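Local atomic coordinates of nitrite oxidoreductase subunit A (Kuenenia stuttgartiensis, PDB entry 7B04), a protein that belongs to the molybdopterin oxidoreductase family and holds an iron-sulfur cluster, a molybdenum atom and two copies of the bound group MD1. Residues Ser289-Asp295 with Tyr806-Phe811; Val521-Glu527 with Ser557-Ala563. One frame throughout, in Å; residues are numbered along the deposited sequence.

Contact 1 of 2, residues Ser289-Asp295 with Tyr806-Phe811; sequences SDVDMND and YPRHPF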
ATOM      1  N   SER B 289       0.209  19.372  16.538  1.00 45.49           N
ATOM      2  CA  SER B 289       1.010  20.234  15.678  1.00 44.45           C
ATOM      3  C   SER B 289       1.368  19.463  14.411  1.00 44.73           C
ATOM      4  O   SER B 289       2.202  18.554  14.444  1.00 46.91           O
ATOM      5  CB  SER B 289       2.266  20.701  16.410  1.00 46.94           C
ATOM      6  OG  SER B 289       3.112  21.453  15.556  1.00 46.97           O
ATOM      7  N   ASP B 290       0.713  19.805  13.300  1.00 45.84           N
ATOM      8  CA  ASP B 290       0.996  19.218  11.996  1.00 41.14           C
ATOM      9  C   ASP B 290       0.971  20.327  10.950  1.00 48.24           C
ATOM     10  O   ASP B 290       0.655  21.481  11.254  1.00 50.73           O
ATOM     11  CB  ASP B 290       0.009  18.092  11.667  1.00 37.27           C
ATOM     12  CG  ASP B 290      -1.435  18.534  11.769  1.00 45.74           C
ATOM     13  OD1 ASP B 290      -1.686  19.703  12.135  1.00 42.74           O
ATOM     14  OD2 ASP B 290      -2.323  17.704  11.489  1.00 54.59           O
ATOM     15  N   VAL B 291       1.287  19.979   9.702  1.00 49.96           N
ATOM     16  CA  VAL B 291       1.467  20.966   8.643  1.00 45.40           C
ATOM     17  C   VAL B 291       0.820  20.486   7.351  1.00 45.07           C
ATOM     18  O   VAL B 291       0.615  19.287   7.140  1.00 43.89           O
ATOM     19  CB  VAL B 291       2.959  21.273   8.377  1.00 37.13           C
ATOM     20  CG1 VAL B 291       3.611  21.893   9.596  1.00 39.72           C
ATOM     21  CG2 VAL B 291       3.699  20.010   7.954  1.00 25.29           C
ATOM     22  N   ASP B 292       0.475  21.444   6.488  1.00 38.73           N
ATOM     23  CA  ASP B 292       0.238  21.113   5.089  1.00 36.91           C
ATOM     24  C   ASP B 292       1.569  20.669   4.501  1.00 44.75           C
ATOM     25  O   ASP B 292       2.516  21.461   4.438  1.00 42.29           O
ATOM     26  CB  ASP B 292      -0.324  22.307   4.315  1.00 38.27           C
ATOM     27  CG  ASP B 292      -1.713  22.696   4.766  1.00 47.50           C
ATOM     28  OD1 ASP B 292      -2.461  21.811   5.232  1.00 47.48           O
ATOM     29  OD2 ASP B 292      -2.059  23.890   4.651  1.00 50.77           O
ATOM     30  N   MET B 293       1.646  19.416   4.053  1.00 38.35           N
ATOM     31  CA  MET B 293       2.934  18.802   3.756  1.00 38.87           C
ATOM     32  C   MET B 293       3.669  19.423   2.574  1.00 37.38           C
ATOM     33  O   MET B 293       4.805  19.035   2.317  1.00 39.55           O
ATOM     34  CB  MET B 293       2.774  17.293   3.568  1.00 39.37           C
ATOM     35  CG  MET B 293       1.877  16.674   4.624  1.00 47.74           C
ATOM     36  SD  MET B 293       1.794  14.876   4.563  1.00 67.31           S
ATOM     37  CE  MET B 293       3.529  14.454   4.703  1.00 35.76           C
ATOM     38  N   ASN B 294       3.067  20.320   1.799  1.00 31.68           N
ATOM     39  CA  ASN B 294       3.918  21.056   0.868  1.00 35.76           C
ATOM     40  C   ASN B 294       4.946  21.896   1.628  1.00 38.20           C
ATOM     41  O   ASN B 294       6.018  22.208   1.094  1.00 34.65           O
ATOM     42  CB  ASN B 294       3.090  21.903  -0.099  1.00 35.85           C
ATOM     43  CG  ASN B 294       2.202  22.901   0.597  1.00 41.58           C
ATOM     44  OD1 ASN B 294       2.131  22.948   1.825  1.00 49.52           O
ATOM     45  ND2 ASN B 294       1.511  23.714  -0.191  1.00 36.14           N
ATOM     46  N   ASP B 295       4.636  22.261   2.880  1.00 35.42           N
ATOM     47  CA  ASP B 295       5.548  23.061   3.694  1.00 42.73           C
ATOM     48  C   ASP B 295       6.817  22.294   4.055  1.00 35.37           C
ATOM     49  O   ASP B 295       7.890  22.899   4.159  1.00 36.56           O
ATOM     50  CB  ASP B 295       4.807  23.506   4.965  1.00 46.81           C
ATOM     51  CG  ASP B 295       5.581  24.515   5.817  1.00 50.96           C
ATOM     52  OD1 ASP B 295       6.821  24.597   5.745  1.00 50.94           O
ATOM     53  OD2 ASP B 295       4.922  25.236   6.595  1.00 56.10           O
ATOM     54  N   TYR B 806      -1.401  29.591   3.337  1.00 44.39           N
ATOM     55  CA  TYR B 806      -1.613  28.475   2.414  1.00 45.94           C
ATOM     56  C   TYR B 806      -0.816  27.265   2.862  1.00 52.79           C
ATOM     57  O   TYR B 806      -1.425  26.204   3.087  1.00 65.53           O
ATOM     58  CB  TYR B 806      -1.275  28.885   0.970  1.00 45.10           C
ATOM     59  CG  TYR B 806      -0.964  27.723   0.029  1.00 45.50           C
ATOM     60  CD1 TYR B 806      -1.866  26.681  -0.139  1.00 45.66           C
ATOM     61  CD2 TYR B 806       0.234  27.666  -0.678  1.00 42.36           C
ATOM     62  CE1 TYR B 806      -1.592  25.612  -0.995  1.00 43.51           C
ATOM     63  CE2 TYR B 806       0.517  26.596  -1.538  1.00 45.21           C
ATOM     64  CZ  TYR B 806      -0.402  25.572  -1.693  1.00 45.94           C
ATOM     65  OH  TYR B 806      -0.131  24.510  -2.540  1.00 46.73           O
ATOM     66  N   PRO B 807       0.508  27.341   3.054  1.00 45.28           N
ATOM     67  CA  PRO B 807       1.168  26.269   3.795  1.00 40.42           C
ATOM     68  C   PRO B 807       0.824  26.434   5.261  1.00 48.34           C
ATOM     69  O   PRO B 807       1.548  27.139   5.973  1.00 50.66           O
ATOM     70  CB  PRO B 807       2.664  26.499   3.519  1.00 35.26           C
ATOM     71  CG  PRO B 807       2.714  27.501   2.393  1.00 41.03           C
ATOM     72  CD  PRO B 807       1.500  28.342   2.620  1.00 36.81           C
ATOM     73  N   ARG B 808      -0.278  25.836   5.726  1.00 43.30           N
ATOM     74  CA  ARG B 808      -0.643  26.011   7.125  1.00 44.50           C
ATOM     75  C   ARG B 808       0.470  25.491   8.010  1.00 45.86           C
ATOM     76  O   ARG B 808       0.812  24.304   7.978  1.00 48.21           O
ATOM     77  CB  ARG B 808      -1.944  25.294   7.478  1.00 40.79           C
ATOM     78  CG  ARG B 808      -2.123  25.233   8.999  1.00 41.78           C
ATOM     79  CD  ARG B 808      -3.325  24.433   9.458  1.00 37.59           C
ATOM     80  NE  ARG B 808      -3.349  23.085   8.901  1.00 34.26           N
ATOM     81  CZ  ARG B 808      -2.685  22.052   9.410  1.00 39.03           C
ATOM     82  NH1 ARG B 808      -1.928  22.208  10.489  1.00 37.45           N
ATOM     83  NH2 ARG B 808      -2.773  20.862   8.834  1.00 47.69           N
ATOM     84  N   HIS B 809       1.039  26.399   8.791  1.00 44.16           N
ATOM     85  CA  HIS B 809       2.096  26.088   9.729  1.00 43.66           C
ATOM     86  C   HIS B 809       1.624  26.465  11.125  1.00 45.91           C
ATOM     87  O   HIS B 809       1.248  27.628  11.350  1.00 48.47           O
ATOM     88  CB  HIS B 809       3.361  26.850   9.356  1.00 39.78           C
ATOM     89  CG  HIS B 809       4.583  26.349  10.043  1.00 43.77           C
ATOM     90  ND1 HIS B 809       4.780  25.016  10.330  1.00 47.43           N
ATOM     91  CD2 HIS B 809       5.668  27.001  10.515  1.00 52.57           C
ATOM     92  CE1 HIS B 809       5.938  24.869  10.944  1.00 49.91           C
ATOM     93  NE2 HIS B 809       6.500  26.057  11.065  1.00 55.27           N
ATOM     94  N   PRO B 810       1.624  25.541  12.084  1.00 45.21           N
ATOM     95  CA  PRO B 810       1.125  25.874  13.421  1.00 43.91           C
ATOM     96  C   PRO B 810       2.032  26.874  14.120  1.00 43.78           C
ATOM     97  O   PRO B 810       3.257  26.833  13.981  1.00 44.10           O
ATOM     98  CB  PRO B 810       1.117  24.521  14.144  1.00 39.07           C
ATOM     99  CG  PRO B 810       2.132  23.703  13.417  1.00 42.11           C
ATOM    100  CD  PRO B 810       2.071  24.142  11.985  1.00 40.04           C
ATOM    101  N   PHE B 811       1.404  27.799  14.852  1.00 41.83           N
ATOM    102  CA  PHE B 811       2.076  28.815  15.660  1.00 49.35           C
ATOM    103  C   PHE B 811       2.773  29.872  14.816  1.00 53.82           C
ATOM    104  O   PHE B 811       3.635  30.597  15.322  1.00 46.39           O
ATOM    105  CB  PHE B 811       3.075  28.201  16.648  1.00 46.25           C
ATOM    106  CG  PHE B 811       2.570  26.968  17.330  1.00 37.49           C
ATOM    107  CD1 PHE B 811       1.410  27.005  18.084  1.00 42.44           C
ATOM    108  CD2 PHE B 811       3.257  25.773  17.219  1.00 36.45           C
ATOM    109  CE1 PHE B 811       0.944  25.871  18.712  1.00 49.09           C
ATOM    110  CE2 PHE B 811       2.795  24.635  17.846  1.00 43.34           C
ATOM    111  CZ  PHE B 811       1.636  24.685  18.591  1.00 45.04           C
TER
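A salt-bridge network joins Asp290 and Asp292 of one buried loop to Arg808 of another, and the guanidinium comes across the 289-295 backbone to lie by both carboxylates. Arg808 sets out extended, with CG anti to its N (chi1 167°), then bends at chi3, which swings NH1 round to Asp290. There NH1 stands 3.0 Å from OD1 of Asp290 and approaches from above the carboxylate plane, the two flat groups being turned 50° apart. NH1 also makes a weak, bent bond of 2.8 Å to Asp290 O. Asp292 gives the second, long bridge, 3.7 Å from its OD1 to Arg808 NH2, with planes nearly perpendicular. Its other oxygen does more local work: OD2 accepts the backbone N of Arg808 at 2.8 Å, while Asp292 N returns a bond of 3.2 Å to Arg808 O. Backbone and side chain of Asp292 thus clasp one residue, just where a type I turn from Asp292 to Asp295 begins, Arg808 being the last residue of the inverse gamma turn centred on Pro807.

Between the two aspartates, CG1 of Val291 lies at the edge of the His809 ring, in its plane, and packs 3.6 Å from CD of Pro810. OD2 of Asp295 lies near CB of His809, its OD1 being bonded to Gly556 N. Asp290 OD1 has a second salt bridge, to Lys567, and its OD2 is hydrogen-bonded to Tyr566 OH; together these would favour the ionised form. At the other end, Tyr806 OH is hydrogen-bonded to Trp110 of the same chain and to Glu397 of the neighbouring subunit B chain. The arrangement is one of two irregular loops joined through turns and pinned by an arginine between two aspartates, with subunit B against the Tyr806 end.

Contact 2 of 2, residues Val521-Glu527 with Ser557-Ala563; sequences VAIHYGE and SGSHTWA. With MD1 (phosphoric acid 4-(2-amino-4-oxo-3,4,5,6,-tetrahydro-pteridin-6-yl)-2-hydroxy-3,4-dimercapto-but-3-en-yl ester guanylate ester), chain C.
NE1 of Trp562 donates to ND1 of His524 over 2.7 Å, fairly straight at 157°, linking two neighbouring parallel strands at the edge of a Rossmann-like sheet. The acceptor lies in the indole plane and the two rings are nearly parallel, meeting rim to rim, with NE1 tilted somewhat out of the imidazole plane. Because ND1 accepts here, a neutral His524 would probably carry its proton on NE2. His560 completes the aromatic cluster on that face: its CD2 lies 3.7 Å from CE1 of His524, the rings side by side but tilted against each other. ND1 of His560 is hydrogen-bonded to Ser289 OG.

Strand 521-525 and strand 558-561 run 14° apart, with residues such as Ile523 and Ser559 or His524 and His560 facing one another. The ladder is regular in the middle: Ile523 N bonds Gly558 O, His560 N bonds Ile523 O at 2.8 Å, and Tyr525 N bonds His560 O. Trp562 N bonds Tyr525 O at 2.9 Å, continuing the same pattern.

On the opposite face Tyr525 folds back over the partner strand. Its CG sits between the backbone N and carbonyl carbon (chi1 38°), and this lays the ring flat over His560 O, the very oxygen its own N holds, while CE2 packs 3.5 Å from CB of Thr561. Ser559 OG lies in the ring plane at the edge; it is bonded to Tyr542 O, and Tyr525 OH to His280. Both polar ends are therefore satisfied within this buried layer.

At the C-terminal end of the strands the chain meets MD1. Ala563 CA passes 3.8 Å from S12 of MD1. CA of Gly526 lies 3.4 Å from the phosphate oxygen O2B of MD1. Glu527 N donates a hydrogen bond to that same O2B at 3.0 Å.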
ATOM      1  N   VAL B 521      14.835  23.758  10.659  1.00 40.76           N
ATOM      2  CA  VAL B 521      14.969  22.389  11.133  1.00 38.68           C
ATOM      3  C   VAL B 521      13.574  21.919  11.520  1.00 42.52           C
ATOM      4  O   VAL B 521      12.835  22.653  12.194  1.00 46.12           O
ATOM      5  CB  VAL B 521      15.939  22.294  12.325  1.00 38.27           C
ATOM      6  CG1 VAL B 521      15.778  20.966  13.065  1.00 40.19           C
ATOM      7  CG2 VAL B 521      17.373  22.491  11.863  1.00 44.49           C
ATOM      8  N   ALA B 522      13.210  20.714  11.091  1.00 41.49           N
ATOM      9  CA  ALA B 522      11.908  20.155  11.420  1.00 41.12           C
ATOM     10  C   ALA B 522      12.075  18.723  11.898  1.00 41.49           C
ATOM     11  O   ALA B 522      12.803  17.932  11.287  1.00 39.62           O
ATOM     12  CB  ALA B 522      10.961  20.189  10.215  1.00 41.38           C
ATOM     13  N   ILE B 523      11.413  18.407  13.007  1.00 41.78           N
ATOM     14  CA  ILE B 523      11.390  17.065  13.570  1.00 40.82           C
ATOM     15  C   ILE B 523      10.006  16.494  13.319  1.00 42.80           C
ATOM     16  O   ILE B 523       8.999  17.086  13.728  1.00 41.10           O
ATOM     17  CB  ILE B 523      11.725  17.063  15.069  1.00 42.05           C
ATOM     18  CG1 ILE B 523      13.084  17.714  15.306  1.00 36.88           C
ATOM     19  CG2 ILE B 523      11.719  15.645  15.602  1.00 41.37           C
ATOM     20  CD1 ILE B 523      13.379  18.017  16.754  1.00 35.55           C
ATOM     21  N   HIS B 524       9.954  15.351  12.649  1.00 45.74           N
ATOM     22  CA  HIS B 524       8.699  14.691  12.332  1.00 40.30           C
ATOM     23  C   HIS B 524       8.660  13.325  12.992  1.00 42.71           C
ATOM     24  O   HIS B 524       9.655  12.590  12.995  1.00 40.55           O
ATOM     25  CB  HIS B 524       8.503  14.569  10.825  1.00 34.73           C
ATOM     26  CG  HIS B 524       8.218  15.878  10.161  1.00 36.43           C
ATOM     27  ND1 HIS B 524       6.942  16.345   9.942  1.00 39.40           N
ATOM     28  CD2 HIS B 524       9.050  16.848   9.721  1.00 30.04           C
ATOM     29  CE1 HIS B 524       7.000  17.529   9.359  1.00 39.13           C
ATOM     30  NE2 HIS B 524       8.270  17.857   9.213  1.00 38.62           N
ATOM     31  N   TYR B 525       7.496  12.995  13.543  1.00 41.26           N
ATOM     32  CA  TYR B 525       7.315  11.752  14.267  1.00 40.88           C
ATOM     33  C   TYR B 525       5.894  11.260  14.087  1.00 39.87           C
ATOM     34  O   TYR B 525       5.026  11.964  13.569  1.00 47.26           O
ATOM     35  CB  TYR B 525       7.604  11.905  15.759  1.00 41.24           C
ATOM     36  CG  TYR B 525       7.155  13.193  16.396  1.00 42.54           C
ATOM     37  CD1 TYR B 525       7.937  14.333  16.311  1.00 39.41           C
ATOM     38  CD2 TYR B 525       5.978  13.257  17.132  1.00 40.13           C
ATOM     39  CE1 TYR B 525       7.548  15.503  16.903  1.00 38.10           C
ATOM     40  CE2 TYR B 525       5.582  14.434  17.738  1.00 39.28           C
ATOM     41  CZ  TYR B 525       6.371  15.550  17.618  1.00 36.24           C
ATOM     42  OH  TYR B 525       5.973  16.714  18.220  1.00 39.84           O
ATOM     43  N   GLY B 526       5.672  10.040  14.527  1.00 34.78           N
ATOM     44  CA  GLY B 526       4.371   9.410  14.429  1.00 41.72           C
ATOM     45  C   GLY B 526       4.220   8.364  15.493  1.00 45.57           C
ATOM     46  O   GLY B 526       4.797   8.467  16.580  1.00 51.08           O
ATOM     47  N   GLU B 527       3.447   7.340  15.172  1.00 39.11           N
ATOM     48  CA  GLU B 527       3.084   6.302  16.119  1.00 43.89           C
ATOM     49  C   GLU B 527       4.130   5.205  16.221  1.00 39.71           C
ATOM     50  O   GLU B 527       3.913   4.221  16.933  1.00 35.83           O
ATOM     51  CB  GLU B 527       1.712   5.743  15.749  1.00 33.30           C
ATOM     52  CG  GLU B 527       0.610   6.755  16.030  1.00 46.41           C
ATOM     53  CD  GLU B 527       0.598   7.899  15.033  1.00 52.22           C
ATOM     54  OE1 GLU B 527       0.702   7.630  13.823  1.00 50.22           O
ATOM     55  OE2 GLU B 527       0.524   9.070  15.461  1.00 56.14           O
ATOM     56  N   SER B 557       9.829  24.533   9.400  1.00 44.04           N
ATOM     57  CA  SER B 557      10.346  24.245  10.728  1.00 39.09           C
ATOM     58  C   SER B 557       9.265  23.546  11.554  1.00 41.13           C
ATOM     59  O   SER B 557       8.214  23.157  11.040  1.00 46.83           O
ATOM     60  CB  SER B 557      10.837  25.529  11.397  1.00 38.07           C
ATOM     61  OG  SER B 557       9.755  26.383  11.719  1.00 40.26           O
ATOM     62  N   GLY B 558       9.555  23.345  12.829  1.00 48.13           N
ATOM     63  CA  GLY B 558       8.586  22.848  13.783  1.00 50.75           C
ATOM     64  C   GLY B 558       8.883  21.422  14.208  1.00 47.33           C
ATOM     65  O   GLY B 558       9.768  20.745  13.684  1.00 48.28           O
ATOM     66  N   SER B 559       8.111  20.973  15.193  1.00 39.46           N
ATOM     67  CA  SER B 559       8.125  19.587  15.636  1.00 45.69           C
ATOM     68  C   SER B 559       6.703  19.059  15.527  1.00 46.69           C
ATOM     69  O   SER B 559       5.797  19.564  16.199  1.00 45.02           O
ATOM     70  CB  SER B 559       8.667  19.483  17.062  1.00 48.06           C
ATOM     71  OG  SER B 559       8.610  18.160  17.554  1.00 43.12           O
ATOM     72  N   HIS B 560       6.509  18.045  14.686  1.00 42.25           N
ATOM     73  CA  HIS B 560       5.181  17.657  14.239  1.00 43.48           C
ATOM     74  C   HIS B 560       4.972  16.156  14.355  1.00 45.22           C
ATOM     75  O   HIS B 560       5.900  15.369  14.142  1.00 40.95           O
ATOM     76  CB  HIS B 560       4.946  18.103  12.790  1.00 43.93           C
ATOM     77  CG  HIS B 560       5.241  19.551  12.552  1.00 45.11           C
ATOM     78  ND1 HIS B 560       4.447  20.562  13.047  1.00 42.66           N
ATOM     79  CD2 HIS B 560       6.249  20.157  11.881  1.00 39.52           C
ATOM     80  CE1 HIS B 560       4.951  21.730  12.690  1.00 46.01           C
ATOM     81  NE2 HIS B 560       6.043  21.512  11.980  1.00 40.54           N
ATOM     82  N   THR B 561       3.744  15.769  14.692  1.00 42.50           N
ATOM     83  CA  THR B 561       3.320  14.379  14.688  1.00 40.74           C
ATOM     84  C   THR B 561       2.388  14.128  13.509  1.00 40.79           C
ATOM     85  O   THR B 561       1.718  15.041  13.019  1.00 40.82           O
ATOM     86  CB  THR B 561       2.614  13.998  15.997  1.00 38.15           C
ATOM     87  OG1 THR B 561       2.405  12.581  16.034  1.00 38.25           O
ATOM     88  CG2 THR B 561       1.273  14.702  16.113  1.00 32.90           C
ATOM     89  N   TRP B 562       2.365  12.881  13.048  1.00 43.34           N
ATOM     90  CA  TRP B 562       1.539  12.486  11.918  1.00 44.39           C
ATOM     91  C   TRP B 562       0.685  11.292  12.299  1.00 41.22           C
ATOM     92  O   TRP B 562       1.128  10.406  13.035  1.00 41.83           O
ATOM     93  CB  TRP B 562       2.387  12.151  10.696  1.00 37.42           C
ATOM     94  CG  TRP B 562       3.099  13.334  10.175  1.00 37.24           C
ATOM     95  CD1 TRP B 562       4.431  13.590  10.265  1.00 34.92           C
ATOM     96  CD2 TRP B 562       2.518  14.451   9.492  1.00 34.92           C
ATOM     97  NE1 TRP B 562       4.720  14.791   9.672  1.00 34.75           N
ATOM     98  CE2 TRP B 562       3.563  15.342   9.192  1.00 35.97           C
ATOM     99  CE3 TRP B 562       1.216  14.780   9.103  1.00 34.43           C
ATOM    100  CZ2 TRP B 562       3.351  16.541   8.519  1.00 38.87           C
ATOM    101  CZ3 TRP B 562       1.007  15.972   8.436  1.00 41.86           C
ATOM    102  CH2 TRP B 562       2.069  16.837   8.152  1.00 37.38           C
ATOM    103  N   ALA B 563      -0.538  11.274  11.787  1.00 44.27           N
ATOM    104  CA  ALA B 563      -1.519  10.287  12.199  1.00 46.13           C
ATOM    105  C   ALA B 563      -2.571  10.179  11.099  1.00 42.53           C
ATOM    106  O   ALA B 563      -2.336  10.596   9.960  1.00 40.60           O
ATOM    107  CB  ALA B 563      -2.116  10.681  13.557  1.00 53.81           C
TER
HETATM  108  PB  MD1 C5802       3.343   5.754  11.423  1.00 36.20           P
HETATM  109  O3B MD1 C5802       3.442   4.507  12.495  1.00 44.27           O
HETATM  110  O1B MD1 C5802       4.494   5.674  10.449  1.00 28.88           O
HETATM  111  O2B MD1 C5802       3.406   7.063  12.171  1.00 35.60           O
HETATM  112  O3A MD1 C5802       1.911   5.638  10.610  1.00 36.39           O
HETATM  113  C10 MD1 C5802       0.695   5.858  11.273  1.00 37.46           C
HETATM  114  C11 MD1 C5802      -0.305   6.519  10.282  1.00 43.16           C
HETATM  115  O11 MD1 C5802       0.035   5.885   8.848  1.00 50.40           O
HETATM  116  C12 MD1 C5802      -1.556   6.388  10.748  1.00 40.85           C
HETATM  117  S12 MD1 C5802      -1.838   6.520  12.537  1.00 39.87           S
HETATM  118  C13 MD1 C5802      -2.848   6.179   9.915  1.00 39.75           C
HETATM  119  S13 MD1 C5802      -4.393   6.056  10.861  1.00 48.04           S
HETATM  120  C14 MD1 C5802      -2.931   6.016   8.490  1.00 40.94           C
HETATM  121  N15 MD1 C5802      -2.199   4.616   8.211  1.00 39.94           N
HETATM  122  C16 MD1 C5802      -1.870   4.427   6.858  1.00 36.28           C
HETATM  123  C15 MD1 C5802      -2.005   3.108   6.184  1.00 37.91           C
HETATM  124  O14 MD1 C5802      -2.408   2.168   6.784  1.00 39.34           O
HETATM  125  N17 MD1 C5802      -1.629   2.984   4.749  1.00 48.18           N
HETATM  126  C17 MD1 C5802      -1.102   4.213   3.972  1.00 47.40           C
HETATM  127  N16 MD1 C5802      -0.741   4.082   2.573  1.00 56.72           N
HETATM  128  N18 MD1 C5802      -0.963   5.553   4.656  1.00 47.84           N
HETATM  129  C20 MD1 C5802      -1.324   5.691   6.044  1.00 44.69           C
HETATM  130  N8  MD1 C5802      -1.210   6.915   6.730  1.00 39.45           N
HETATM  131  C7  MD1 C5802      -2.498   7.188   7.649  1.00 40.19           C
HETATM  132  PA  MD1 C5802       4.508   3.254  12.381  1.00 35.35           P
HETATM  133  O1A MD1 C5802       4.008   2.131  13.256  1.00 44.99           O
HETATM  134  O2A MD1 C5802       4.566   2.802  10.942  1.00 41.02           O
HETATM  135  O5' MD1 C5802       6.019   3.686  12.878  1.00 29.29           O
HETATM  136  C5' MD1 C5802       6.880   4.313  11.975  1.00 36.14           C
HETATM  137  C4' MD1 C5802       8.365   3.862  12.204  1.00 42.65           C
HETATM  138  O4' MD1 C5802       8.817   4.060  13.685  1.00 48.36           O
HETATM  139  C1' MD1 C5802       9.573   2.738  13.996  1.00 45.71           C
HETATM  140  N9  MD1 C5802       9.647   2.470  15.456  1.00 44.87           N
HETATM  141  C4  MD1 C5802      10.398   3.247  16.231  1.00 42.46           C
HETATM  142  N3  MD1 C5802      11.249   4.434  15.928  1.00 41.72           N
HETATM  143  C2  MD1 C5802      11.975   5.107  17.003  1.00 41.86           C
HETATM  144  N2  MD1 C5802      12.802   6.262  16.707  1.00 43.97           N
HETATM  145  N1  MD1 C5802      11.869   4.623  18.358  1.00 51.41           N
HETATM  146  C6  MD1 C5802      11.051   3.483  18.640  1.00 47.37           C
HETATM  147  O6  MD1 C5802      10.958   3.082  19.750  1.00 48.93           O
HETATM  148  C5  MD1 C5802      10.293   2.782  17.506  1.00 43.66           C
HETATM  149  N7  MD1 C5802       9.482   1.728  17.493  1.00 45.79           N
HETATM  150  C8  MD1 C5802       9.075   1.523  16.224  1.00 43.04           C
HETATM  151  C2' MD1 C5802       8.844   1.881  13.403  1.00 49.23           C
HETATM  152  O2' MD1 C5802       9.571   0.636  13.199  1.00 52.34           O
HETATM  153  C3' MD1 C5802       8.503   2.614  11.953  1.00 43.19           C
HETATM  154  O3' MD1 C5802       9.615   2.431  11.031  1.00 39.13           O

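In the fold
From the N terminus, the chain reaches residues 289-295 in the loop leading into strand 301-304, the central strand of the five-stranded parallel sheet. Strands 329-332 and 346-347 build one side of it. Much later strand 521-525 adds the other side, and a short helical crossover returns the chain as edge strand 558-561, closing contact 2. Only at 806-811 does the chain come back to 289-295 and close contact 1, so contact 2 is nested within a loop of some 500 residues. The two touch: Ser289 O probably accepts a hydrogen bond from Thr561 N, bringing the contact 1 loop alongside the sheet edge.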